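Local coordinates for protein endo-arabinase (Bacteroides thetaiotaomicron, PDB 5C0P) that probably hydrolyses O-glycosyl bonds in the breakdown of L-arabinan, as a magnesium-binding member of glycoside hydrolase family 43, at residues Y140-G145 with A165-K170; L181-S186 with G245-E250; V203-F208 with G229-G234. All coordinates share one frame; numbering follows the deposited sequence.

Contact 1 of 3, residues Y140-G145 with A165-K170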
ATOM      1  N   TYR A 140       1.758  -2.564  -9.156  1.00  8.88           N
ATOM      2  CA  TYR A 140       3.137  -2.759  -9.589  1.00  9.23           C
ATOM      3  C   TYR A 140       3.180  -2.713 -11.115  1.00 10.48           C
ATOM      4  O   TYR A 140       2.396  -3.389 -11.785  1.00 11.56           O
ATOM      5  CB  TYR A 140       3.696  -4.096  -9.077  1.00 11.35           C
ATOM      6  CG  TYR A 140       5.018  -4.449  -9.725  1.00  9.29           C
ATOM      7  CD1 TYR A 140       6.160  -3.687  -9.478  1.00 10.42           C
ATOM      8  CD2 TYR A 140       5.127  -5.516 -10.617  1.00 10.24           C
ATOM      9  CE1 TYR A 140       7.368  -3.979 -10.089  1.00 11.46           C
ATOM     10  CE2 TYR A 140       6.343  -5.821 -11.231  1.00  9.63           C
ATOM     11  CZ  TYR A 140       7.454  -5.045 -10.968  1.00 11.83           C
ATOM     12  OH  TYR A 140       8.652  -5.330 -11.573  1.00 13.75           O
ATOM     13  N   ILE A 141       4.091  -1.910 -11.664  1.00 10.15           N
ATOM     14  CA  ILE A 141       4.291  -1.845 -13.110  1.00  9.86           C
ATOM     15  C   ILE A 141       5.532  -2.650 -13.451  1.00  9.97           C
ATOM     16  O   ILE A 141       6.644  -2.338 -12.991  1.00 13.07           O
ATOM     17  CB  ILE A 141       4.449  -0.392 -13.613  1.00 10.25           C
ATOM     18  CG1 ILE A 141       3.245   0.457 -13.177  1.00 12.78           C
ATOM     19  CG2 ILE A 141       4.673  -0.364 -15.128  1.00 12.36           C
ATOM     20  CD1 ILE A 141       1.896  -0.027 -13.731  1.00 13.06           C
ATOM     21  N   ASP A 142       5.356  -3.693 -14.258  1.00 11.30           N
ATOM     22  CA  ASP A 142       6.464  -4.596 -14.529  1.00 12.01           C
ATOM     23  C   ASP A 142       7.441  -4.044 -15.570  1.00 15.30           C
ATOM     24  O   ASP A 142       7.263  -2.926 -16.069  1.00 15.36           O
ATOM     25  CB  ASP A 142       5.971  -6.026 -14.841  1.00 14.48           C
ATOM     26  CG  ASP A 142       5.270  -6.152 -16.189  1.00 18.08           C
ATOM     27  OD1 ASP A 142       5.510  -5.332 -17.096  1.00 14.83           O
ATOM     28  OD2 ASP A 142       4.491  -7.121 -16.354  1.00 15.70           O
ATOM     29  N   LYS A 143       8.474  -4.816 -15.884  1.00 16.94           N
ATOM     30  CA  LYS A 143       9.525  -4.347 -16.786  1.00 23.02           C
ATOM     31  C   LYS A 143       9.019  -3.925 -18.175  1.00 23.33           C
ATOM     32  O   LYS A 143       9.613  -3.063 -18.824  1.00 26.67           O
ATOM     33  CB  LYS A 143      10.608  -5.415 -16.926  1.00 25.57           C
ATOM     34  CG  LYS A 143      11.820  -4.936 -17.699  1.00 32.47           C
ATOM     35  CD  LYS A 143      12.606  -6.087 -18.299  1.00 41.31           C
ATOM     36  CE  LYS A 143      13.404  -5.623 -19.512  1.00 43.88           C
ATOM     37  NZ  LYS A 143      14.620  -6.450 -19.732  1.00 42.35           N
ATOM     38  N   GLU A 144       7.918  -4.528 -18.620  1.00 19.88           N
ATOM     39  CA  GLU A 144       7.328  -4.208 -19.918  1.00 19.20           C
ATOM     40  C   GLU A 144       6.299  -3.094 -19.849  1.00 18.45           C
ATOM     41  O   GLU A 144       5.692  -2.744 -20.864  1.00 20.60           O
ATOM     42  CB  GLU A 144       6.664  -5.443 -20.523  1.00 25.42           C
ATOM     43  CG  GLU A 144       7.622  -6.405 -21.175  1.00 34.69           C
ATOM     44  CD  GLU A 144       8.288  -7.330 -20.184  1.00 39.40           C
ATOM     45  OE1 GLU A 144       7.572  -7.944 -19.364  1.00 39.98           O
ATOM     46  OE2 GLU A 144       9.530  -7.450 -20.231  1.00 42.88           O
ATOM     47  N   GLY A 145       6.089  -2.551 -18.656  1.00 16.78           N
ATOM     48  CA  GLY A 145       5.149  -1.465 -18.470  1.00 17.84           C
ATOM     49  C   GLY A 145       3.738  -1.935 -18.160  1.00 17.19           C
ATOM     50  O   GLY A 145       2.801  -1.140 -18.122  1.00 18.30           O
ATOM     51  N   ALA A 165      -1.203 -11.909  -6.363  1.00  9.05           N
ATOM     52  CA  ALA A 165      -0.949 -11.039  -7.509  1.00  8.63           C
ATOM     53  C   ALA A 165      -1.906 -11.382  -8.648  1.00  9.81           C
ATOM     54  O   ALA A 165      -2.337 -12.531  -8.793  1.00 12.26           O
ATOM     55  CB  ALA A 165       0.486 -11.169  -7.980  1.00 10.84           C
ATOM     56  N   GLN A 166      -2.216 -10.387  -9.477  1.00 10.17           N
ATOM     57  CA  GLN A 166      -3.103 -10.608 -10.609  1.00  9.61           C
ATOM     58  C   GLN A 166      -2.845  -9.522 -11.644  1.00  9.78           C
ATOM     59  O   GLN A 166      -2.734  -8.357 -11.274  1.00 11.57           O
ATOM     60  CB  GLN A 166      -4.557 -10.529 -10.132  1.00 10.52           C
ATOM     61  CG  GLN A 166      -5.579 -11.052 -11.125  1.00 13.76           C
ATOM     62  CD  GLN A 166      -6.966 -11.104 -10.537  1.00 13.55           C
ATOM     63  OE1 GLN A 166      -7.223 -10.562  -9.456  1.00 15.41           O
ATOM     64  NE2 GLN A 166      -7.879 -11.747 -11.252  1.00 16.10           N
ATOM     65  N   ARG A 167      -2.768  -9.875 -12.926  1.00  9.80           N
ATOM     66  CA  ARG A 167      -2.611  -8.826 -13.943  1.00 11.64           C
ATOM     67  C   ARG A 167      -3.852  -7.947 -14.018  1.00 11.04           C
ATOM     68  O   ARG A 167      -4.984  -8.422 -13.844  1.00 12.35           O
ATOM     69  CB  ARG A 167      -2.310  -9.403 -15.330  1.00 10.72           C
ATOM     70  CG  ARG A 167      -0.879  -9.922 -15.504  1.00 12.56           C
ATOM     71  CD  ARG A 167      -0.579 -10.146 -16.990  1.00 15.12           C
ATOM     72  NE  ARG A 167       0.785 -10.629 -17.232  1.00 16.69           N
ATOM     73  CZ  ARG A 167       1.862  -9.844 -17.223  1.00 17.53           C
ATOM     74  NH1 ARG A 167       1.726  -8.542 -16.978  1.00 15.55           N
ATOM     75  NH2 ARG A 167       3.071 -10.359 -17.446  1.00 16.40           N
ATOM     76  N   LEU A 168      -3.631  -6.661 -14.269  1.00 10.16           N
ATOM     77  CA  LEU A 168      -4.713  -5.733 -14.555  1.00 10.94           C
ATOM     78  C   LEU A 168      -4.768  -5.454 -16.053  1.00 10.92           C
ATOM     79  O   LEU A 168      -3.742  -5.485 -16.744  1.00 12.16           O
ATOM     80  CB  LEU A 168      -4.488  -4.416 -13.814  1.00 12.60           C
ATOM     81  CG  LEU A 168      -4.695  -4.446 -12.305  1.00 10.15           C
ATOM     82  CD1 LEU A 168      -4.069  -3.223 -11.643  1.00 12.35           C
ATOM     83  CD2 LEU A 168      -6.176  -4.497 -12.007  1.00 13.55           C
ATOM     84  N   ALA A 169      -5.967  -5.169 -16.555  1.00  9.98           N
ATOM     85  CA  ALA A 169      -6.121  -4.687 -17.926  1.00 10.46           C
ATOM     86  C   ALA A 169      -5.368  -3.371 -18.058  1.00 10.31           C
ATOM     87  O   ALA A 169      -5.149  -2.677 -17.064  1.00 11.27           O
ATOM     88  CB  ALA A 169      -7.584  -4.473 -18.250  1.00 11.84           C
ATOM     89  N   LYS A 170      -4.992  -3.010 -19.287  1.00 12.36           N
ATOM     90  CA  LYS A 170      -4.239  -1.777 -19.506  1.00 10.85           C
ATOM     91  C   LYS A 170      -4.941  -0.526 -18.972  1.00 13.14           C
ATOM     92  O   LYS A 170      -4.279   0.420 -18.552  1.00 15.78           O
ATOM     93  CB  LYS A 170      -3.904  -1.604 -20.993  1.00 16.41           C
TER
HETATM   94  O   HOH W   1       4.814  -8.486 -18.615  1.00 27.36           O
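Asp142 and Arg167 form a salt bridge at one end of a blade of the five-bladed beta-propeller that characterises family 43. NH1 of Arg167 donates to OD2 of Asp142 at 3.2 Å, and the N-H...O angle of 159° makes the bond fairly straight. The carboxylate oxygen sits at the edge of the guanidinium, close to its plane, and is approached nearly along its own C-O axis. The two flat groups are nevertheless turned 82° against each other, and the bridge is made by NH1 to a single carboxylate oxygen.

A water completes the link. It donates to Asp142 OD2 at 2.7 Å and to Glu144 OE1, and it accepts from Arg167 NH2 at 2.8 Å. Glu144 thereby joins the ion pair indirectly. OD2 also accepts from Trp148 NE1, so three donors converge on this one oxygen; they would be expected to favour the ionised carboxylate.

The other oxygen serves the backbone. Asp142 CG lies between its own N and carbonyl carbon (chi1 71°), which swings OD1 back over the chain to accept from Glu144 N at 3.0 Å in an Asx turn. That donor comes from above the carboxylate plane, and Asn146 N is a further donor to OD1. Both oxygens of the buried aspartate are therefore engaged.

Arg167 spans the gap by running extended from CG to NE, crossing Asp142 at about a right angle. Its side chain packs on Trp148 of strand 147-153, which lies between strands 134-141 and 162-168 in the sheet. The Asx turn overlaps a type I beta turn from Asp142 to Gly145, where the chain leaves strand 134-141, and this second turn is closed by Gly145 N donating to Asp142 O at 2.9 Å.

Contact 2 of 3, residues L181-S186 with G245-E250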
ATOM      1  N   LEU A 181      -1.899 -16.927  -5.711  1.00 11.85           N
ATOM      2  CA  LEU A 181      -1.399 -16.876  -4.339  1.00 10.06           C
ATOM      3  C   LEU A 181       0.122 -16.871  -4.317  1.00 11.18           C
ATOM      4  O   LEU A 181       0.758 -17.808  -4.795  1.00 12.94           O
ATOM      5  CB  LEU A 181      -1.939 -18.061  -3.527  1.00 10.43           C
ATOM      6  CG  LEU A 181      -1.404 -18.191  -2.093  1.00 12.22           C
ATOM      7  CD1 LEU A 181      -1.891 -17.051  -1.241  1.00 14.55           C
ATOM      8  CD2 LEU A 181      -1.856 -19.506  -1.486  1.00 13.77           C
ATOM      9  N   LEU A 182       0.687 -15.804  -3.764  1.00 10.41           N
ATOM     10  CA  LEU A 182       2.141 -15.642  -3.685  1.00 10.10           C
ATOM     11  C   LEU A 182       2.739 -16.361  -2.479  1.00  9.89           C
ATOM     12  O   LEU A 182       3.719 -17.103  -2.605  1.00 12.64           O
ATOM     13  CB  LEU A 182       2.495 -14.155  -3.637  1.00 10.33           C
ATOM     14  CG  LEU A 182       2.008 -13.353  -4.849  1.00  9.85           C
ATOM     15  CD1 LEU A 182       2.597 -11.958  -4.826  1.00 12.19           C
ATOM     16  CD2 LEU A 182       2.358 -14.040  -6.152  1.00 10.33           C
ATOM     17  N   PHE A 183       2.143 -16.132  -1.314  1.00 11.12           N
ATOM     18  CA  PHE A 183       2.575 -16.790  -0.083  1.00 11.48           C
ATOM     19  C   PHE A 183       1.588 -16.507   1.022  1.00 11.19           C
ATOM     20  O   PHE A 183       0.729 -15.629   0.884  1.00 11.34           O
ATOM     21  CB  PHE A 183       3.991 -16.357   0.346  1.00 12.48           C
ATOM     22  CG  PHE A 183       4.161 -14.874   0.556  1.00 12.14           C
ATOM     23  CD1 PHE A 183       3.831 -14.275   1.769  1.00 12.32           C
ATOM     24  CD2 PHE A 183       4.704 -14.090  -0.447  1.00 10.66           C
ATOM     25  CE1 PHE A 183       4.016 -12.912   1.961  1.00 12.11           C
ATOM     26  CE2 PHE A 183       4.900 -12.730  -0.262  1.00 11.49           C
ATOM     27  CZ  PHE A 183       4.552 -12.141   0.942  1.00 14.91           C
ATOM     28  N   LYS A 184       1.712 -17.274   2.099  1.00 11.61           N
ATOM     29  CA  LYS A 184       0.976 -17.026   3.325  1.00 11.66           C
ATOM     30  C   LYS A 184       1.940 -16.438   4.343  1.00 11.91           C
ATOM     31  O   LYS A 184       3.136 -16.716   4.300  1.00 12.02           O
ATOM     32  CB  LYS A 184       0.374 -18.327   3.842  1.00 12.36           C
ATOM     33  CG  LYS A 184      -0.549 -18.996   2.837  1.00 14.39           C
ATOM     34  CD  LYS A 184      -1.145 -20.284   3.374  1.00 17.13           C
ATOM     35  CE  LYS A 184      -2.246 -20.776   2.438  1.00 19.78           C
ATOM     36  NZ  LYS A 184      -2.853 -22.054   2.913  1.00 24.75           N
ATOM     37  N   ALA A 185       1.417 -15.638   5.264  1.00 10.93           N
ATOM     38  CA  ALA A 185       2.262 -14.913   6.212  1.00  8.99           C
ATOM     39  C   ALA A 185       3.173 -15.830   7.033  1.00 11.70           C
ATOM     40  O   ALA A 185       4.310 -15.457   7.360  1.00 13.74           O
ATOM     41  CB  ALA A 185       1.418 -14.036   7.128  1.00 11.77           C
ATOM     42  N   SER A 186       2.692 -17.027   7.361  1.00 11.89           N
ATOM     43  CA  SER A 186       3.471 -17.945   8.198  1.00 14.46           C
ATOM     44  C   SER A 186       4.780 -18.411   7.541  1.00 12.68           C
ATOM     45  O   SER A 186       5.639 -19.002   8.205  1.00 14.99           O
ATOM     46  CB  SER A 186       2.637 -19.171   8.570  1.00 13.50           C
ATOM     47  OG  SER A 186       2.450 -19.984   7.424  1.00 14.51           O
ATOM     48  N   GLY A 245       6.739 -15.319  -8.220  1.00  9.63           N
ATOM     49  CA  GLY A 245       7.706 -15.945  -7.329  1.00 10.82           C
ATOM     50  C   GLY A 245       8.660 -16.899  -8.033  1.00 13.44           C
ATOM     51  O   GLY A 245       8.898 -16.769  -9.235  1.00 12.93           O
ATOM     52  N   PRO A 246       9.236 -17.863  -7.292  1.00 11.09           N
ATOM     53  CA  PRO A 246       9.002 -18.060  -5.854  1.00 11.79           C
ATOM     54  C   PRO A 246       9.574 -16.931  -5.000  1.00 11.63           C
ATOM     55  O   PRO A 246      10.639 -16.366  -5.280  1.00 12.22           O
ATOM     56  CB  PRO A 246       9.733 -19.371  -5.561  1.00 13.06           C
ATOM     57  CG  PRO A 246      10.821 -19.434  -6.589  1.00 16.44           C
ATOM     58  CD  PRO A 246      10.215 -18.823  -7.833  1.00 13.24           C
ATOM     59  N   TRP A 247       8.818 -16.582  -3.968  1.00 10.92           N
ATOM     60  CA  TRP A 247       9.226 -15.548  -3.039  1.00 11.34           C
ATOM     61  C   TRP A 247       9.959 -16.167  -1.849  1.00 12.75           C
ATOM     62  O   TRP A 247       9.465 -17.100  -1.211  1.00 14.76           O
ATOM     63  CB  TRP A 247       7.991 -14.774  -2.586  1.00 10.88           C
ATOM     64  CG  TRP A 247       7.413 -13.948  -3.686  1.00  9.27           C
ATOM     65  CD1 TRP A 247       6.367 -14.274  -4.507  1.00  9.91           C
ATOM     66  CD2 TRP A 247       7.868 -12.661  -4.103  1.00  9.59           C
ATOM     67  NE1 TRP A 247       6.147 -13.259  -5.411  1.00 11.38           N
ATOM     68  CE2 TRP A 247       7.055 -12.255  -5.178  1.00 10.24           C
ATOM     69  CE3 TRP A 247       8.890 -11.811  -3.672  1.00 10.16           C
ATOM     70  CZ2 TRP A 247       7.221 -11.025  -5.819  1.00  9.97           C
ATOM     71  CZ3 TRP A 247       9.059 -10.591  -4.313  1.00  9.82           C
ATOM     72  CH2 TRP A 247       8.229 -10.210  -5.371  1.00  9.45           C
ATOM     73  N   VAL A 248      11.153 -15.661  -1.567  1.00 11.44           N
ATOM     74  CA  VAL A 248      11.939 -16.157  -0.446  1.00 11.13           C
ATOM     75  C   VAL A 248      11.920 -15.095   0.650  1.00 13.36           C
ATOM     76  O   VAL A 248      12.391 -13.971   0.439  1.00 12.07           O
ATOM     77  CB  VAL A 248      13.389 -16.473  -0.865  1.00 15.37           C
ATOM     78  CG1 VAL A 248      14.241 -16.845   0.351  1.00 15.49           C
ATOM     79  CG2 VAL A 248      13.418 -17.600  -1.910  1.00 14.68           C
ATOM     80  N   GLN A 249      11.343 -15.444   1.801  1.00 12.51           N
ATOM     81  CA  GLN A 249      11.226 -14.517   2.927  1.00 10.56           C
ATOM     82  C   GLN A 249      12.555 -14.325   3.644  1.00 13.82           C
ATOM     83  O   GLN A 249      13.248 -15.296   3.955  1.00 13.67           O
ATOM     84  CB  GLN A 249      10.199 -15.033   3.938  1.00 10.97           C
ATOM     85  CG  GLN A 249       8.842 -15.382   3.331  1.00 12.52           C
ATOM     86  CD  GLN A 249       8.104 -14.167   2.820  1.00 15.01           C
ATOM     87  OE1 GLN A 249       8.266 -13.056   3.334  1.00 13.98           O
ATOM     88  NE2 GLN A 249       7.273 -14.370   1.796  1.00 13.21           N
ATOM     89  N   GLU A 250      12.905 -13.074   3.926  1.00 10.86           N
ATOM     90  CA  GLU A 250      14.062 -12.800   4.761  1.00 14.09           C
ATOM     91  C   GLU A 250      13.664 -13.023   6.208  1.00 12.70           C
ATOM     92  O   GLU A 250      12.546 -12.709   6.600  1.00 14.62           O
ATOM     93  CB  GLU A 250      14.551 -11.373   4.544  1.00 14.96           C
ATOM     94  CG  GLU A 250      15.359 -11.206   3.283  1.00 13.18           C
ATOM     95  CD  GLU A 250      16.633 -12.022   3.312  1.00 18.44           C
ATOM     96  OE1 GLU A 250      17.450 -11.830   4.238  1.00 20.35           O
ATOM     97  OE2 GLU A 250      16.819 -12.866   2.414  1.00 19.95           O
TER
HETATM   98  O   HOH W   2       6.216 -17.931  -3.836  1.00 21.39           O
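Phe183 and Trp247 make the aromatic part of this contact, an offset edge-to-face pair in which the edge of the phenyl ring is directed at the face of the indole. The centroid of the Phe183 ring is 5.9 Å from that of the five-membered ring of Trp247, with the planes at 64°.

An amide-aromatic contact adds to it. Gln249, its chain bent at chi2 (-67°), places NE2 over the centre of one face of the Phe183 ring, 3.2 Å above the plane. The amide is tilted steeply to the ring, and its OE1 accepts from Trp221 NE1, which fixes which end of the amide meets the phenyl group.

Apolar packing comes from Leu182, which lies alongside Trp247 and points the same way. Leu182 CB is 4.0 Å from Trp247 CD1, and both methyls lie against NE1, whose hydrogen is given to Val243 O.

The polar link between the backbones runs through one water, donating to Leu182 O at 2.9 Å and accepting from Trp247 N.

In the propeller the contact joins strand 178-184 of one blade to the edge strand 248-249 of the next. Strand 217-224 supplies Met219, touching Leu182, Phe183 and Trp247, while Ala236 and Ser238 of strand 231-238 pack against the Trp247 side chain.

Contact 3 of 3, residues V203-F208 with G229-G234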
ATOM      1  N   VAL A 203      -1.342 -11.998  10.192  1.00 10.78           N
ATOM      2  CA  VAL A 203      -1.745 -10.868   9.366  1.00 10.88           C
ATOM      3  C   VAL A 203      -0.906 -10.761   8.091  1.00 11.78           C
ATOM      4  O   VAL A 203       0.311 -10.981   8.124  1.00 10.10           O
ATOM      5  CB  VAL A 203      -1.578  -9.570  10.174  1.00 11.30           C
ATOM      6  CG1 VAL A 203      -1.740  -8.316   9.289  1.00 12.47           C
ATOM      7  CG2 VAL A 203      -2.543  -9.550  11.350  1.00 11.82           C
ATOM      8  N   THR A 204      -1.558 -10.438   6.972  1.00 10.98           N
ATOM      9  CA  THR A 204      -0.870  -9.892   5.801  1.00  9.48           C
ATOM     10  C   THR A 204      -1.392  -8.486   5.529  1.00 11.85           C
ATOM     11  O   THR A 204      -2.604  -8.287   5.364  1.00 13.07           O
ATOM     12  CB  THR A 204      -1.050 -10.728   4.526  1.00 13.54           C
ATOM     13  OG1 THR A 204      -2.438 -11.017   4.330  1.00 12.92           O
ATOM     14  CG2 THR A 204      -0.267 -12.030   4.602  1.00 10.52           C
ATOM     15  N   ASP A 205      -0.468  -7.527   5.490  1.00 10.87           N
ATOM     16  CA  ASP A 205      -0.765  -6.134   5.161  1.00 10.59           C
ATOM     17  C   ASP A 205       0.191  -5.639   4.080  1.00  9.86           C
ATOM     18  O   ASP A 205       1.338  -6.081   3.991  1.00 10.55           O
ATOM     19  CB  ASP A 205      -0.555  -5.217   6.387  1.00  9.90           C
ATOM     20  CG  ASP A 205      -1.734  -5.189   7.359  1.00 14.24           C
ATOM     21  OD1 ASP A 205      -2.835  -5.693   7.052  1.00 14.74           O
ATOM     22  OD2 ASP A 205      -1.559  -4.599   8.452  1.00 13.74           O
ATOM     23  N   ALA A 206      -0.289  -4.705   3.264  1.00  8.50           N
ATOM     24  CA  ALA A 206       0.582  -3.761   2.551  1.00  8.92           C
ATOM     25  C   ALA A 206       1.594  -4.270   1.516  1.00  9.04           C
ATOM     26  O   ALA A 206       2.692  -3.737   1.440  1.00 12.51           O
ATOM     27  CB  ALA A 206       1.318  -2.902   3.587  1.00 11.51           C
ATOM     28  N   PRO A 207       1.234  -5.266   0.691  1.00  8.48           N
ATOM     29  CA  PRO A 207       2.230  -5.693  -0.299  1.00  8.76           C
ATOM     30  C   PRO A 207       2.648  -4.574  -1.263  1.00 10.73           C
ATOM     31  O   PRO A 207       1.811  -3.826  -1.770  1.00 10.89           O
ATOM     32  CB  PRO A 207       1.499  -6.795  -1.073  1.00  9.91           C
ATOM     33  CG  PRO A 207       0.036  -6.469  -0.892  1.00 10.36           C
ATOM     34  CD  PRO A 207      -0.068  -5.923   0.493  1.00 11.91           C
ATOM     35  N   PHE A 208       3.950  -4.484  -1.516  1.00  9.71           N
ATOM     36  CA  PHE A 208       4.491  -3.499  -2.431  1.00  9.46           C
ATOM     37  C   PHE A 208       5.762  -4.056  -3.047  1.00  9.66           C
ATOM     38  O   PHE A 208       6.662  -4.476  -2.325  1.00 11.59           O
ATOM     39  CB  PHE A 208       4.796  -2.196  -1.691  1.00 12.32           C
ATOM     40  CG  PHE A 208       5.167  -1.065  -2.616  1.00 14.15           C
ATOM     41  CD1 PHE A 208       4.183  -0.291  -3.219  1.00 14.60           C
ATOM     42  CD2 PHE A 208       6.491  -0.804  -2.907  1.00 15.64           C
ATOM     43  CE1 PHE A 208       4.519   0.740  -4.088  1.00 15.45           C
ATOM     44  CE2 PHE A 208       6.843   0.217  -3.780  1.00 14.37           C
ATOM     45  CZ  PHE A 208       5.859   0.996  -4.364  1.00 16.57           C
ATOM     46  N   GLY A 229       5.725  -9.019  19.435  1.00 15.00           N
ATOM     47  CA  GLY A 229       4.374  -8.614  19.077  1.00 16.06           C
ATOM     48  C   GLY A 229       4.289  -7.292  18.336  1.00 16.33           C
ATOM     49  O   GLY A 229       3.193  -6.793  18.066  1.00 17.11           O
ATOM     50  N   LYS A 230       5.438  -6.710  18.008  1.00 12.36           N
ATOM     51  CA  LYS A 230       5.454  -5.454  17.248  1.00 12.48           C
ATOM     52  C   LYS A 230       5.003  -5.609  15.802  1.00 12.79           C
ATOM     53  O   LYS A 230       5.265  -6.618  15.150  1.00 12.65           O
ATOM     54  CB  LYS A 230       6.849  -4.827  17.259  1.00 14.93           C
ATOM     55  CG  LYS A 230       7.234  -4.196  18.582  1.00 16.10           C
ATOM     56  CD  LYS A 230       8.653  -3.661  18.528  1.00 19.41           C
ATOM     57  CE  LYS A 230       9.037  -3.008  19.842  1.00 25.61           C
ATOM     58  NZ  LYS A 230      10.493  -2.711  19.891  1.00 32.26           N
ATOM     59  N   TYR A 231       4.334  -4.581  15.294  1.00 12.64           N
ATOM     60  CA  TYR A 231       4.055  -4.485  13.876  1.00  9.82           C
ATOM     61  C   TYR A 231       5.399  -4.248  13.211  1.00  9.82           C
ATOM     62  O   TYR A 231       6.284  -3.608  13.803  1.00 11.51           O
ATOM     63  CB  TYR A 231       3.147  -3.289  13.648  1.00 11.31           C
ATOM     64  CG  TYR A 231       2.434  -3.211  12.315  1.00 12.13           C
ATOM     65  CD1 TYR A 231       1.746  -4.298  11.792  1.00 11.20           C
ATOM     66  CD2 TYR A 231       2.407  -2.012  11.608  1.00 10.55           C
ATOM     67  CE1 TYR A 231       1.061  -4.190  10.574  1.00 11.09           C
ATOM     68  CE2 TYR A 231       1.724  -1.890  10.409  1.00 11.85           C
ATOM     69  CZ  TYR A 231       1.068  -2.980   9.892  1.00 10.48           C
ATOM     70  OH  TYR A 231       0.384  -2.845   8.706  1.00 11.61           O
ATOM     71  N   ALA A 232       5.574  -4.757  11.998  1.00 10.58           N
ATOM     72  CA  ALA A 232       6.882  -4.680  11.356  1.00 10.41           C
ATOM     73  C   ALA A 232       6.794  -4.761   9.855  1.00 11.45           C
ATOM     74  O   ALA A 232       5.751  -5.123   9.291  1.00 12.40           O
ATOM     75  CB  ALA A 232       7.794  -5.790  11.878  1.00 12.07           C
ATOM     76  N   ILE A 233       7.912  -4.416   9.219  1.00 10.11           N
ATOM     77  CA  ILE A 233       8.077  -4.532   7.778  1.00 10.97           C
ATOM     78  C   ILE A 233       8.961  -5.737   7.507  1.00 10.68           C
ATOM     79  O   ILE A 233      10.081  -5.840   8.048  1.00 11.32           O
ATOM     80  CB  ILE A 233       8.789  -3.294   7.205  1.00  9.81           C
ATOM     81  CG1 ILE A 233       8.077  -2.007   7.647  1.00 10.83           C
ATOM     82  CG2 ILE A 233       8.883  -3.397   5.682  1.00 10.44           C
ATOM     83  CD1 ILE A 233       8.931  -0.753   7.452  1.00 13.19           C
ATOM     84  N   GLY A 234       8.450  -6.663   6.699  1.00 10.61           N
ATOM     85  CA  GLY A 234       9.245  -7.786   6.244  1.00 10.52           C
ATOM     86  C   GLY A 234       9.553  -7.615   4.772  1.00 11.06           C
ATOM     87  O   GLY A 234       8.922  -6.800   4.072  1.00  9.23           O
TER
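Asp205 meets Tyr231 across one blade of the beta-propeller, joining strand 205-211 to strand 231-238 past the strand 217-224 that separates them. CB of Asp205 points toward the tyrosine and already lies 3.4 Å from Tyr231 OH. With CG set opposite the carbonyl carbon (chi1 -82°), the carboxylate carbon stays at the same range from that hydroxyl.

The two oxygens then part company. OD1 turns back to its own chain, 3.1 Å from Thr204 O; both are acceptors, and no bond joins them. OD2 accepts a hydrogen bond from Tyr231 OH at 2.6 Å, which is short. The hydroxyl approaches from the anti side of the carboxylate, 19° out of its plane, while OD2 itself sits at the edge of the phenol ring, near the ring plane. Carboxylate and ring are steeply inclined to each other, and the side chains cross at about a right angle.

Tyr231 has further partners in the fold. Its ring meets that of Phe224, its side chain touches Ser222, and its backbone N donates to Asp258 OD1. The surroundings belong to the active-site region: Asp136, predicted to tune the pKa of the catalytic glutamate, accepts from Ala206 N, and the magnesium ligand His261 lies close to Tyr231. A Tris molecule, probably from crystallisation, adds a weak hydrogen bond to OD2. Because the hydroxyl is held so closely, the ortho carbon CE1 of Tyr231 also comes to 3.4 Å from Asp205 OD2.

Overall arrangement
The three contacts follow the propeller from one blade into the next. Contact 1 lies within the blade holding strands 134-141 to 178-184, contact 3 within the blade of strands 205-211 to 248-249, and contact 2 joins the two. Contacts 1 and 2 have centres 19 Å apart and touch where Ala165 N meets Leu182 CG at 3.8 Å. Contacts 2 and 3 are closer, 13 Å between centres, with Ala185 CB 3.4 Å from Val203 O. Contact 3 is nearest the active-site region: the Asp205 side chain is about 4 Å from that of Asp136, whereas Phe183 of contact 2 is about 12 Å from it. Contact 1 lies away from the annotated sites.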